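Local coordinates for protein putative xanthine dehydrogenase YAGS fad-binding subunit (Escherichia coli, PDB 5G5G) that probably oxidises aldehydes as the molybdenum-cofactor-binding subunit of a periplasmic aldehyde oxidase of the xanthine dehydrogenase family, at residues C[36-40]-C[191-196]; C[49-55]-C[111-117]; C[56-62]-C[103-109]; C[94-99]-C[247-251]. All coordinates share one frame; numbering follows the deposited sequence. Where two conformers were deposited one is given.

Contact 1: C[36-40]-C[191-196]; sequences RYAYE and EPHASM
With CG of E191 anti to the backbone N (chi1 179°) and the chain extended beyond it, the carboxylate is carried up to Y37, whose CG sits beside its own backbone N (chi1 -62°). The ring of Y37 crosses the carboxylate obliquely, their planes 78° apart, and OE2 lies 3.5 Å from CB of Y37. Residues 37-40 form a type I beta turn, closed by E40 N to Y37 O and seated beside the start of strand 194-200, one of seven in a mixed sheet. Two waters join the segments and share OE2 of E191 as acceptor: one donates to it at 2.7 Å and accepts from A38 N, the other donates at 2.8 Å and accepts from Y39 N. The remaining oxygen, OE1, is gripped by S209 and the backbone N of G239, which fixes the carboxylate at both ends. Y37 reaches out to hydrogen-bond the backbone of another subunit with its OH, and its side chain lies about 7 Å from the iron-sulfur cluster. Beside the water-linked part the Y39 ring meets A194 obliquely, CD1 to CB 4.2 Å, and CB of A38 lies against the backbone carbonyl, 3.2 Å from O of A194.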
loop_
_atom_site.group_PDB
_atom_site.type_symbol
_atom_site.label_atom_id
_atom_site.label_comp_id
_atom_site.label_asym_id
_atom_site.label_seq_id
_atom_site.Cartn_x
_atom_site.Cartn_y
_atom_site.Cartn_z
ATOM N N ARG C 36 16.842 4.575 11.079
ATOM C CA ARG C 36 15.821 4.426 12.147
ATOM C C ARG C 36 14.550 5.168 11.828
ATOM O O ARG C 36 14.545 6.389 11.620
ATOM C CB ARG C 36 16.329 4.915 13.487
ATOM C CG ARG C 36 17.607 4.294 14.025
ATOM C CD ARG C 36 17.550 2.828 14.211
ATOM N NE ARG C 36 18.849 2.407 14.775
ATOM C CZ ARG C 36 19.184 2.432 16.063
ATOM N NH1 ARG C 36 18.266 2.645 17.011
ATOM N NH2 ARG C 36 20.455 2.137 16.423
ATOM N N TYR C 37 13.461 4.440 11.951
ATOM C CA TYR C 37 12.099 4.975 11.913
ATOM C C TYR C 37 11.587 5.141 13.356
ATOM O O TYR C 37 12.212 4.698 14.307
ATOM C CB TYR C 37 11.237 4.024 11.050
ATOM C CG TYR C 37 11.730 3.923 9.596
ATOM C CD1 TYR C 37 12.733 3.039 9.251
ATOM C CD2 TYR C 37 11.178 4.717 8.590
ATOM C CE1 TYR C 37 13.254 2.961 7.985
ATOM C CE2 TYR C 37 11.674 4.656 7.292
ATOM C CZ TYR C 37 12.680 3.759 6.986
ATOM O OH TYR C 37 13.235 3.655 5.703
ATOM N N ALA C 38 10.456 5.832 13.493
ATOM C CA ALA C 38 9.921 6.333 14.766
ATOM C C ALA C 38 9.855 5.307 15.892
ATOM O O ALA C 38 10.112 5.649 17.005
ATOM C CB ALA C 38 8.559 6.933 14.551
ATOM N N TYR C 39 9.573 4.054 15.578
ATOM C CA TYR C 39 9.390 3.044 16.636
ATOM C C TYR C 39 10.700 2.308 16.949
ATOM O O TYR C 39 10.678 1.307 17.668
ATOM C CB TYR C 39 8.393 2.022 16.164
ATOM C CG TYR C 39 7.569 1.270 17.209
ATOM C CD1 TYR C 39 6.485 1.897 17.856
ATOM C CD2 TYR C 39 7.809 -0.102 17.449
ATOM C CE1 TYR C 39 5.678 1.168 18.768
ATOM C CE2 TYR C 39 7.032 -0.798 18.356
ATOM C CZ TYR C 39 5.970 -0.180 18.974
ATOM O OH TYR C 39 5.131 -0.878 19.847
ATOM N N GLU C 40 11.815 2.805 16.427
ATOM C CA GLU C 40 13.095 2.068 16.442
ATOM C C GLU C 40 14.237 2.757 17.189
ATOM O O GLU C 40 15.392 2.365 17.042
ATOM C CB GLU C 40 13.487 1.802 14.980
ATOM C CG GLU C 40 12.414 0.990 14.257
ATOM C CD GLU C 40 12.613 0.904 12.745
ATOM O OE1 GLU C 40 13.594 1.484 12.229
ATOM O OE2 GLU C 40 11.818 0.221 12.102
ATOM N N GLU C 191 5.027 2.183 6.388
ATOM C CA GLU C 191 5.257 2.380 7.829
ATOM C C GLU C 191 3.964 2.825 8.487
ATOM O O GLU C 191 3.478 3.919 8.212
ATOM C CB GLU C 191 6.404 3.387 8.099
ATOM C CG GLU C 191 6.676 3.652 9.583
ATOM C CD GLU C 191 7.412 4.970 9.841
ATOM O OE1 GLU C 191 7.440 5.866 8.948
ATOM O OE2 GLU C 191 7.944 5.099 10.956
ATOM N N PRO C 192 3.450 2.014 9.434
ATOM C CA PRO C 192 2.310 2.454 10.198
ATOM C C PRO C 192 2.681 3.725 10.927
ATOM O O PRO C 192 3.841 3.868 11.391
ATOM C CB PRO C 192 2.110 1.276 11.220
ATOM C CG PRO C 192 2.626 0.062 10.523
ATOM C CD PRO C 192 3.840 0.634 9.784
ATOM N N HIS C 193 1.703 4.580 11.145
ATOM C CA HIS C 193 1.934 5.774 11.926
ATOM C C HIS C 193 2.462 5.350 13.308
ATOM O O HIS C 193 1.936 4.442 13.940
ATOM C CB HIS C 193 0.646 6.561 12.136
ATOM C CG HIS C 193 0.087 7.174 10.902
ATOM N ND1 HIS C 193 -0.434 6.444 9.863
ATOM C CD2 HIS C 193 -0.019 8.470 10.533
ATOM C CE1 HIS C 193 -0.848 7.263 8.917
ATOM N NE2 HIS C 193 -0.620 8.499 9.302
ATOM N N ALA C 194 3.522 6.018 13.757
ATOM C CA ALA C 194 4.098 5.757 15.067
ATOM C C ALA C 194 4.855 6.924 15.652
ATOM O O ALA C 194 5.427 7.722 14.907
ATOM C CB ALA C 194 5.023 4.541 14.996
ATOM N N SER C 195 4.915 6.968 16.988
ATOM C CA SER C 195 5.616 8.034 17.700
ATOM C C SER C 195 6.158 7.508 19.016
ATOM O O SER C 195 5.580 6.580 19.630
ATOM C CB SER C 195 4.687 9.231 18.000
ATOM O OG SER C 195 4.141 9.832 16.832
ATOM N N MET C 196 7.234 8.102 19.471
ATOM C CA MET C 196 7.768 7.883 20.822
ATOM C C MET C 196 7.943 9.221 21.492
ATOM O O MET C 196 8.507 10.159 20.886
ATOM C CB MET C 196 9.101 7.135 20.788
ATOM C CG MET C 196 9.646 6.875 22.166
ATOM S SD MET C 196 11.083 5.805 22.210
ATOM C CE MET C 196 12.340 6.982 21.740
HETATM O O HOH W 1 9.361 7.377 11.180
HETATM O O HOH W 2 8.222 3.240 12.981
#

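Contact 2: C[49-55]-C[111-117]; sequences AYGYIVG and AIALVVA
G51 and L114 form the tight part of this strand pair. L114, on the face shared with A111 and V116, lays its CG 3.9 Å from CA of the glycine, where no side chain intervenes, and its CD1 3.5 Å from N of Y52. With CG of L114 anti to the backbone N (chi1 -178°) and chi2 near 90°, the methyl groups reach G51 and Y52. V116 and A49 continue this packing, and helix 250-262 closes over L114, V116 and A111. On the other face Y50, Y52 and V54 are partly exposed, while V115 is buried under helix 120-127. Both tyrosine rings lead away from strand 111-117; Y52 leans on the same helix, while the OH of Y50 is hydrogen-bonded to an acidic side chain of another subunit. V54 stays in the contact, its CG1 4.0 Å from CG1 of I112. Backbone bonds tie the hydrogen-bonded pairs Y50-A117, Y52-V115 and V54-A113. Near the end O of V54 receives a straight bond from N of I112 (2.8 Å) and a weak one from N of A113 (3.4 Å). I112 and A113 thus both face V54, a classic beta bulge in an antiparallel pair, here within the alpha/beta hammerhead region.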
loop_
_atom_site.group_PDB
_atom_site.type_symbol
_atom_site.label_atom_id
_atom_site.label_comp_id
_atom_site.label_asym_id
_atom_site.label_seq_id
_atom_site.Cartn_x
_atom_site.Cartn_y
_atom_site.Cartn_z
ATOM N N ALA C 49 7.989 2.332 27.604
ATOM C CA ALA C 49 6.759 1.529 27.705
ATOM C C ALA C 49 5.995 1.573 26.374
ATOM O O ALA C 49 6.333 2.349 25.464
ATOM C CB ALA C 49 5.918 1.971 28.899
ATOM N N TYR C 50 5.023 0.694 26.260
ATOM C CA TYR C 50 4.257 0.473 25.044
ATOM C C TYR C 50 2.838 0.930 25.228
ATOM O O TYR C 50 2.167 0.514 26.162
ATOM C CB TYR C 50 4.297 -0.993 24.693
ATOM C CG TYR C 50 5.648 -1.519 24.348
ATOM C CD1 TYR C 50 6.552 -1.877 25.315
ATOM C CD2 TYR C 50 6.055 -1.615 23.020
ATOM C CE1 TYR C 50 7.799 -2.372 24.994
ATOM C CE2 TYR C 50 7.318 -2.105 22.681
ATOM C CZ TYR C 50 8.192 -2.467 23.678
ATOM O OH TYR C 50 9.458 -2.959 23.327
ATOM N N GLY C 51 2.343 1.767 24.319
ATOM C CA GLY C 51 0.936 2.128 24.357
ATOM C C GLY C 51 0.145 1.495 23.241
ATOM O O GLY C 51 0.570 1.548 22.099
ATOM N N TYR C 52 -1.035 0.964 23.545
ATOM C CA TYR C 52 -1.842 0.305 22.578
ATOM C C TYR C 52 -3.196 1.019 22.520
ATOM O O TYR C 52 -3.901 1.145 23.536
ATOM C CB TYR C 52 -1.953 -1.186 22.859
ATOM C CG TYR C 52 -2.380 -1.996 21.661
ATOM C CD1 TYR C 52 -3.732 -2.101 21.304
ATOM C CD2 TYR C 52 -1.449 -2.669 20.896
ATOM C CE1 TYR C 52 -4.126 -2.855 20.204
ATOM C CE2 TYR C 52 -1.809 -3.416 19.798
ATOM C CZ TYR C 52 -3.148 -3.513 19.458
ATOM O OH TYR C 52 -3.512 -4.244 18.362
ATOM N N ILE C 53 -3.537 1.478 21.322
ATOM C CA ILE C 53 -4.747 2.243 21.066
ATOM C C ILE C 53 -6.047 1.437 21.142
ATOM O O ILE C 53 -6.100 0.320 20.658
ATOM C CB ILE C 53 -4.571 2.909 19.684
ATOM C CG1 ILE C 53 -4.833 4.373 19.812
ATOM C CG2 ILE C 53 -5.184 2.129 18.532
ATOM C CD1 ILE C 53 -3.483 5.002 19.994
ATOM N N VAL C 54 -7.091 2.032 21.733
ATOM C CA VAL C 54 -8.460 1.509 21.655
ATOM C C VAL C 54 -9.267 2.478 20.803
ATOM O O VAL C 54 -9.355 3.677 21.106
ATOM C CB VAL C 54 -9.105 1.376 23.031
ATOM C CG1 VAL C 54 -10.524 0.825 22.950
ATOM C CG2 VAL C 54 -8.218 0.500 23.924
ATOM N N GLY C 55 -9.872 1.947 19.754
ATOM C CA GLY C 55 -10.665 2.755 18.811
ATOM C C GLY C 55 -12.153 2.529 18.953
ATOM O O GLY C 55 -12.586 1.497 19.474
ATOM N N ALA C 111 -9.782 7.259 18.108
ATOM C CA ALA C 111 -9.121 6.806 19.327
ATOM C C ALA C 111 -9.911 7.243 20.570
ATOM O O ALA C 111 -10.320 8.412 20.672
ATOM C CB ALA C 111 -7.727 7.337 19.413
ATOM N N ILE C 112 -10.127 6.328 21.512
ATOM C CA ILE C 112 -10.824 6.650 22.769
ATOM C C ILE C 112 -10.041 6.340 24.030
ATOM O O ILE C 112 -10.414 6.786 25.123
ATOM C CB ILE C 112 -12.242 6.049 22.861
ATOM C CG1 ILE C 112 -12.187 4.506 22.800
ATOM C CG2 ILE C 112 -13.102 6.631 21.759
ATOM C CD1 ILE C 112 -13.527 3.834 23.061
ATOM N N ALA C 113 -8.995 5.536 23.908
ATOM C CA ALA C 113 -8.171 5.203 25.057
ATOM C C ALA C 113 -6.812 4.676 24.583
ATOM O O ALA C 113 -6.642 4.307 23.395
ATOM C CB ALA C 113 -8.851 4.201 25.984
ATOM N N LEU C 114 -5.852 4.689 25.515
ATOM C CA LEU C 114 -4.531 4.091 25.264
ATOM C C LEU C 114 -4.112 3.335 26.502
ATOM O O LEU C 114 -4.063 3.910 27.575
ATOM C CB LEU C 114 -3.469 5.153 24.945
ATOM C CG LEU C 114 -2.073 4.581 24.616
ATOM C CD1 LEU C 114 -1.974 4.327 23.119
ATOM C CD2 LEU C 114 -0.969 5.496 25.111
ATOM N N VAL C 115 -3.843 2.033 26.364
ATOM C CA VAL C 115 -3.309 1.289 27.506
ATOM C C VAL C 115 -1.788 1.274 27.394
ATOM O O VAL C 115 -1.284 0.923 26.321
ATOM C CB VAL C 115 -3.806 -0.159 27.518
ATOM C CG1 VAL C 115 -3.221 -0.922 28.686
ATOM C CG2 VAL C 115 -5.323 -0.220 27.579
ATOM N N VAL C 116 -1.082 1.624 28.473
ATOM C CA VAL C 116 0.364 1.680 28.524
ATOM C C VAL C 116 0.803 0.507 29.384
ATOM O O VAL C 116 0.286 0.337 30.498
ATOM C CB VAL C 116 0.807 2.991 29.231
ATOM C CG1 VAL C 116 2.313 3.086 29.286
ATOM C CG2 VAL C 116 0.229 4.164 28.481
ATOM N N ALA C 117 1.695 -0.325 28.857
ATOM C CA ALA C 117 2.198 -1.481 29.593
ATOM C C ALA C 117 3.706 -1.709 29.359
ATOM O O ALA C 117 4.318 -1.083 28.524
ATOM C CB ALA C 117 1.412 -2.706 29.189
#

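Contact 3: C[56-62]-C[103-109]; sequences SAIAKGR and PTIEHYH
I105 and I58 cross at about a right angle, CG1 of I58 meeting CG2 of I105 at 4.2 Å. The same methyl group of I105 presses against OG of S56 at 3.2 Å, and that hydroxyl spends its proton on O of I58, on a lone pair in the carbonyl plane, at 2.7 Å. At the opposite end R62 and P103 lie side by side and point the same way. The arginine chain runs extended from CG to NE, and CB of the proline sits over one face of the guanidinium, 3.7 Å from NH2, while a water occupies its edge and is only weakly linked to T104. Here the segments pair as antiparallel strands, G61 with I105 and R62 with T104, strand 104-105 forming the edge of a three-stranded sheet with 61-67 and 131-136 in the hammerhead region. I105 N bonds O of G61 at 2.9 Å, and the return bond from G61 N is weak. Beyond the strands the tyrosine ring of Y108 turns its edge to the turn at 57-58, CE1 coming 3.4 Å from O of A57, while its OH bonds an acidic side chain of another subunit. H109 then offers its N to O of S56 at 3.0 Å.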
loop_
_atom_site.group_PDB
_atom_site.type_symbol
_atom_site.label_atom_id
_atom_site.label_comp_id
_atom_site.label_asym_id
_atom_site.label_seq_id
_atom_site.Cartn_x
_atom_site.Cartn_y
_atom_site.Cartn_z
ATOM N N SER C 56 -12.937 3.534 18.575
ATOM C CA SER C 56 -14.386 3.442 18.680
ATOM C C SER C 56 -14.934 2.238 17.919
ATOM O O SER C 56 -14.595 1.992 16.739
ATOM C CB SER C 56 -15.055 4.679 18.104
ATOM O OG SER C 56 -16.468 4.502 18.211
ATOM N N ALA C 57 -15.837 1.536 18.575
ATOM C CA ALA C 57 -16.538 0.398 17.965
ATOM C C ALA C 57 -17.748 0.837 17.117
ATOM O O ALA C 57 -18.318 0.005 16.399
ATOM C CB ALA C 57 -16.962 -0.610 19.022
ATOM N N ILE C 58 -18.140 2.100 17.210
ATOM C CA ILE C 58 -19.225 2.605 16.426
ATOM C C ILE C 58 -18.796 3.788 15.587
ATOM O O ILE C 58 -17.820 4.518 15.908
ATOM C CB ILE C 58 -20.442 3.022 17.267
ATOM C CG1 ILE C 58 -20.169 4.257 18.098
ATOM C CG2 ILE C 58 -20.903 1.884 18.154
ATOM C CD1 ILE C 58 -21.377 4.790 18.796
ATOM N N ALA C 59 -19.572 4.027 14.522
ATOM C CA ALA C 59 -19.309 5.177 13.660
ATOM C C ALA C 59 -19.611 6.480 14.345
ATOM O O ALA C 59 -18.876 7.463 14.165
ATOM C CB ALA C 59 -20.144 5.101 12.386
ATOM N N LYS C 60 -20.703 6.530 15.110
ATOM C CA LYS C 60 -21.250 7.829 15.506
ATOM C C LYS C 60 -22.265 7.706 16.634
ATOM O O LYS C 60 -23.163 6.827 16.592
ATOM C CB LYS C 60 -21.970 8.515 14.316
ATOM C CG LYS C 60 -22.397 9.962 14.609
ATOM C CD LYS C 60 -23.355 10.605 13.615
ATOM C CE LYS C 60 -23.385 12.093 13.922
ATOM N NZ LYS C 60 -24.124 12.908 12.938
ATOM N N GLY C 61 -22.120 8.613 17.595
ATOM C CA GLY C 61 -22.911 8.599 18.804
ATOM C C GLY C 61 -22.146 9.133 20.006
ATOM O O GLY C 61 -21.280 9.997 19.887
ATOM N N ARG C 62 -22.502 8.603 21.176
ATOM C CA ARG C 62 -21.973 9.034 22.456
ATOM C C ARG C 62 -21.329 7.832 23.140
ATOM O O ARG C 62 -21.821 6.697 23.055
ATOM C CB ARG C 62 -23.098 9.571 23.362
ATOM C CG ARG C 62 -22.579 10.445 24.497
ATOM C CD ARG C 62 -23.659 11.224 25.236
ATOM N NE ARG C 62 -23.080 12.023 26.332
ATOM C CZ ARG C 62 -22.465 13.204 26.194
ATOM N NH1 ARG C 62 -22.344 13.792 25.009
ATOM N NH2 ARG C 62 -21.974 13.814 27.270
ATOM N N PRO C 103 -16.620 12.649 25.206
ATOM C CA PRO C 103 -17.751 11.757 25.159
ATOM C C PRO C 103 -18.384 11.585 23.769
ATOM O O PRO C 103 -19.070 10.613 23.553
ATOM C CB PRO C 103 -18.719 12.379 26.191
ATOM C CG PRO C 103 -18.380 13.833 26.167
ATOM C CD PRO C 103 -16.924 13.938 25.854
ATOM N N THR C 104 -18.059 12.417 22.809
ATOM C CA THR C 104 -18.648 12.300 21.466
ATOM C C THR C 104 -17.807 11.417 20.573
ATOM O O THR C 104 -16.571 11.515 20.591
ATOM C CB THR C 104 -18.814 13.688 20.829
ATOM O OG1 THR C 104 -19.694 14.446 21.657
ATOM C CG2 THR C 104 -19.471 13.589 19.481
ATOM N N ILE C 105 -18.460 10.498 19.854
ATOM C CA ILE C 105 -17.781 9.713 18.814
ATOM C C ILE C 105 -18.136 10.331 17.442
ATOM O O ILE C 105 -19.325 10.407 17.092
ATOM C CB ILE C 105 -18.227 8.258 18.831
ATOM C CG1 ILE C 105 -17.950 7.600 20.227
ATOM C CG2 ILE C 105 -17.581 7.482 17.713
ATOM C CD1 ILE C 105 -16.485 7.495 20.588
ATOM N N GLU C 106 -17.102 10.760 16.734
ATOM C CA GLU C 106 -17.205 11.371 15.395
ATOM C C GLU C 106 -17.016 10.409 14.233
ATOM O O GLU C 106 -17.576 10.658 13.151
ATOM C CB GLU C 106 -16.212 12.495 15.250
ATOM C CG GLU C 106 -16.360 13.577 16.323
ATOM C CD GLU C 106 -15.196 14.519 16.254
ATOM O OE1 GLU C 106 -15.223 15.350 15.384
ATOM O OE2 GLU C 106 -14.225 14.413 17.017
ATOM N N HIS C 107 -16.297 9.322 14.433
ATOM C CA HIS C 107 -16.121 8.321 13.369
ATOM C C HIS C 107 -15.698 6.989 13.919
ATOM O O HIS C 107 -15.150 6.906 15.025
ATOM C CB HIS C 107 -15.141 8.853 12.255
ATOM C CG HIS C 107 -13.725 9.064 12.734
ATOM N ND1 HIS C 107 -12.812 8.045 12.774
ATOM C CD2 HIS C 107 -13.099 10.140 13.258
ATOM C CE1 HIS C 107 -11.651 8.513 13.197
ATOM N NE2 HIS C 107 -11.812 9.775 13.539
ATOM N N TYR C 108 -15.876 5.947 13.104
ATOM C CA TYR C 108 -15.449 4.612 13.454
ATOM C C TYR C 108 -13.924 4.599 13.668
ATOM O O TYR C 108 -13.147 5.281 12.948
ATOM C CB TYR C 108 -15.844 3.658 12.345
ATOM C CG TYR C 108 -15.580 2.229 12.643
ATOM C CD1 TYR C 108 -16.328 1.521 13.595
ATOM C CD2 TYR C 108 -14.566 1.584 12.013
ATOM C CE1 TYR C 108 -16.035 0.197 13.854
ATOM C CE2 TYR C 108 -14.286 0.273 12.244
ATOM C CZ TYR C 108 -15.011 -0.402 13.192
ATOM O OH TYR C 108 -14.665 -1.730 13.422
ATOM N N HIS C 109 -13.504 3.829 14.671
ATOM C CA HIS C 109 -12.054 3.744 15.019
ATOM C C HIS C 109 -11.400 5.030 15.479
ATOM O O HIS C 109 -10.182 5.084 15.634
ATOM C CB HIS C 109 -11.213 3.073 13.930
ATOM C CG HIS C 109 -11.342 1.596 13.898
ATOM N ND1 HIS C 109 -10.742 0.845 12.930
ATOM C CD2 HIS C 109 -11.987 0.713 14.708
ATOM C CE1 HIS C 109 -10.965 -0.430 13.139
ATOM N NE2 HIS C 109 -11.731 -0.542 14.209
HETATM O O HOH W 3 -22.848 13.087 22.058
#

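Contact 4: C[94-99]-C[247-251]; sequences KNTARL and FLRSD
N95, L99 and K94 meet F247, L248 and R249 in a largely buried, mixed polar and apolar contact. It joins the loop between helix 83-86 and strand 104-105 to the approach to helix 250-262, whose N-cap position is held by R249. One direct bond spans the segments. ND2 of N95 donates to O of L248 at 2.8 Å, almost straight at 161°, in the plane of the carbonyl and of its own amide. L99 flanks the same carbonyl; its CD1 packs 3.7 Å from CD2 of L248, the two leucines crossing at about a right angle, and its CD2 lies against NH2 of R249. Bends at chi2 and chi3 bring the arginine, whose CB starts off away from the loop, back toward N95, and its guanidinium stands at 80° to the amide. Two waters bridge the polar groups: one accepts a hydrogen bond from NH1 of R249 and donates one to O of K94 (2.8 Å), the other accepts from ND2 of N95, and weakly from NH2 of R249, and donates to O of A97. On the flank, the K94 chain crosses the F247 ring, CB to CD1 3.4 Å, and O of K94 lies over one face of that ring; W215 receives the lysine in a cation-pi contact. The side chain of F247 is about 7 Å from the bound dioxothiomolybdenum(VI) ion. The positive charge of R249 may polarise the water at NH1 and favour its bond to O of K94; the effect on the other should be smaller.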
loop_
_atom_site.group_PDB
_atom_site.type_symbol
_atom_site.label_atom_id
_atom_site.label_comp_id
_atom_site.label_asym_id
_atom_site.label_seq_id
_atom_site.Cartn_x
_atom_site.Cartn_y
_atom_site.Cartn_z
ATOM N N LYS C 94 -5.129 21.686 11.717
ATOM C CA LYS C 94 -5.216 20.777 10.593
ATOM C C LYS C 94 -5.927 19.478 10.969
ATOM O O LYS C 94 -5.879 18.504 10.203
ATOM C CB LYS C 94 -3.820 20.441 10.103
ATOM C CG LYS C 94 -2.934 21.608 9.724
ATOM C CD LYS C 94 -3.269 22.129 8.376
ATOM C CE LYS C 94 -2.119 23.000 7.813
ATOM N NZ LYS C 94 -1.848 24.171 8.651
ATOM N N ASN C 95 -6.532 19.434 12.151
ATOM C CA ASN C 95 -7.360 18.283 12.573
ATOM C C ASN C 95 -8.812 18.671 12.567
ATOM O O ASN C 95 -9.172 19.580 13.278
ATOM C CB ASN C 95 -6.960 17.809 13.974
ATOM C CG ASN C 95 -5.549 17.231 14.018
ATOM O OD1 ASN C 95 -4.716 17.769 14.717
ATOM N ND2 ASN C 95 -5.273 16.153 13.261
ATOM N N THR C 96 -9.634 18.038 11.747
ATOM C CA THR C 96 -11.069 18.246 11.786
ATOM C C THR C 96 -11.649 17.354 12.888
ATOM O O THR C 96 -12.180 17.878 13.857
ATOM C CB THR C 96 -11.760 17.926 10.451
ATOM O OG1 THR C 96 -11.190 18.775 9.452
ATOM C CG2 THR C 96 -13.246 18.145 10.518
ATOM N N ALA C 97 -11.534 16.039 12.738
ATOM C CA ALA C 97 -11.883 15.150 13.828
ATOM C C ALA C 97 -10.920 15.324 14.997
ATOM O O ALA C 97 -9.695 15.450 14.845
ATOM C CB ALA C 97 -11.827 13.700 13.351
ATOM N N ARG C 98 -11.449 15.242 16.211
ATOM C CA ARG C 98 -10.571 15.197 17.366
ATOM C C ARG C 98 -9.728 13.961 17.326
ATOM O O ARG C 98 -10.188 12.889 16.972
ATOM C CB ARG C 98 -11.388 15.173 18.646
ATOM C CG ARG C 98 -12.081 16.497 18.955
ATOM C CD ARG C 98 -12.704 16.530 20.369
ATOM N NE ARG C 98 -13.267 17.876 20.536
ATOM C CZ ARG C 98 -12.556 19.016 20.755
ATOM N NH1 ARG C 98 -11.232 19.020 20.941
ATOM N NH2 ARG C 98 -13.186 20.195 20.818
ATOM N N LEU C 99 -8.487 14.093 17.775
ATOM C CA LEU C 99 -7.560 12.939 17.799
ATOM C C LEU C 99 -7.838 12.025 19.016
ATOM O O LEU C 99 -7.454 10.865 18.997
ATOM C CB LEU C 99 -6.117 13.384 17.816
ATOM C CG LEU C 99 -5.715 14.156 16.556
ATOM C CD1 LEU C 99 -4.289 14.618 16.721
ATOM C CD2 LEU C 99 -5.866 13.273 15.334
ATOM N N PHE C 247 -0.286 15.727 8.757
ATOM C CA PHE C 247 -0.847 16.308 9.935
ATOM C C PHE C 247 -0.574 15.454 11.173
ATOM O O PHE C 247 -0.370 14.234 11.105
ATOM C CB PHE C 247 -2.362 16.426 9.740
ATOM C CG PHE C 247 -2.747 16.933 8.383
ATOM C CD1 PHE C 247 -2.341 18.175 7.980
ATOM C CD2 PHE C 247 -3.489 16.125 7.499
ATOM C CE1 PHE C 247 -2.679 18.660 6.715
ATOM C CE2 PHE C 247 -3.815 16.611 6.239
ATOM C CZ PHE C 247 -3.407 17.865 5.849
ATOM N N LEU C 248 -0.681 16.076 12.313
ATOM C CA LEU C 248 -0.734 15.343 13.599
ATOM C C LEU C 248 -1.829 14.267 13.618
ATOM O O LEU C 248 -3.014 14.569 13.321
ATOM C CB LEU C 248 -1.010 16.345 14.709
ATOM C CG LEU C 248 -0.727 15.853 16.129
ATOM C CD1 LEU C 248 0.785 15.786 16.291
ATOM C CD2 LEU C 248 -1.354 16.835 17.084
ATOM N N ARG C 249 -1.455 13.030 14.013
ATOM C CA ARG C 249 -2.414 11.942 14.161
ATOM C C ARG C 249 -2.400 11.404 15.633
ATOM O O ARG C 249 -1.625 11.870 16.471
ATOM C CB ARG C 249 -2.075 10.840 13.175
ATOM C CG ARG C 249 -2.070 11.289 11.716
ATOM C CD ARG C 249 -3.258 10.736 10.893
ATOM N NE ARG C 249 -4.510 11.227 11.404
ATOM C CZ ARG C 249 -5.080 12.390 11.092
ATOM N NH1 ARG C 249 -4.510 13.224 10.229
ATOM N NH2 ARG C 249 -6.223 12.731 11.657
ATOM N N SER C 250 -3.282 10.439 15.903
ATOM C CA SER C 250 -3.561 9.975 17.255
ATOM C C SER C 250 -2.309 9.376 17.931
ATOM O O SER C 250 -2.178 9.434 19.158
ATOM C CB SER C 250 -4.700 8.967 17.231
ATOM O OG SER C 250 -4.390 7.837 16.417
ATOM N N ASP C 251 -1.423 8.763 17.134
ATOM C CA ASP C 251 -0.184 8.167 17.722
ATOM C C ASP C 251 0.681 9.197 18.499
ATOM O O ASP C 251 1.235 8.904 19.564
ATOM C CB ASP C 251 0.681 7.501 16.652
ATOM C CG ASP C 251 1.125 8.484 15.554
ATOM O OD1 ASP C 251 0.233 9.154 14.977
ATOM O OD2 ASP C 251 2.362 8.597 15.302
HETATM O O HOH W 4 -6.060 15.679 10.080
HETATM O O HOH W 5 -8.054 14.917 12.596
#

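In the fold
From the N terminus, the segments of contacts 1, 2 and 3 open in turn at 36-40, 49-55 and 56-62 and close in reverse order, at 103-109 for contact 3, 111-117 for contact 2 and 191-196 for contact 1. Contact 3 is therefore nested in contact 2, and both lie inside the loop of contact 1. Contact 4 starts within all three, at 94-99, but ends beyond them at 247-251, crossing each. Contacts 1 and 2 reach the same seven-stranded sheet, whereas contact 3 ties in the three-stranded one. Contact 4 links the hammerhead region to helix 250-262, and D251 and R98 connect it to contacts 1 and 3 through S195 and E106.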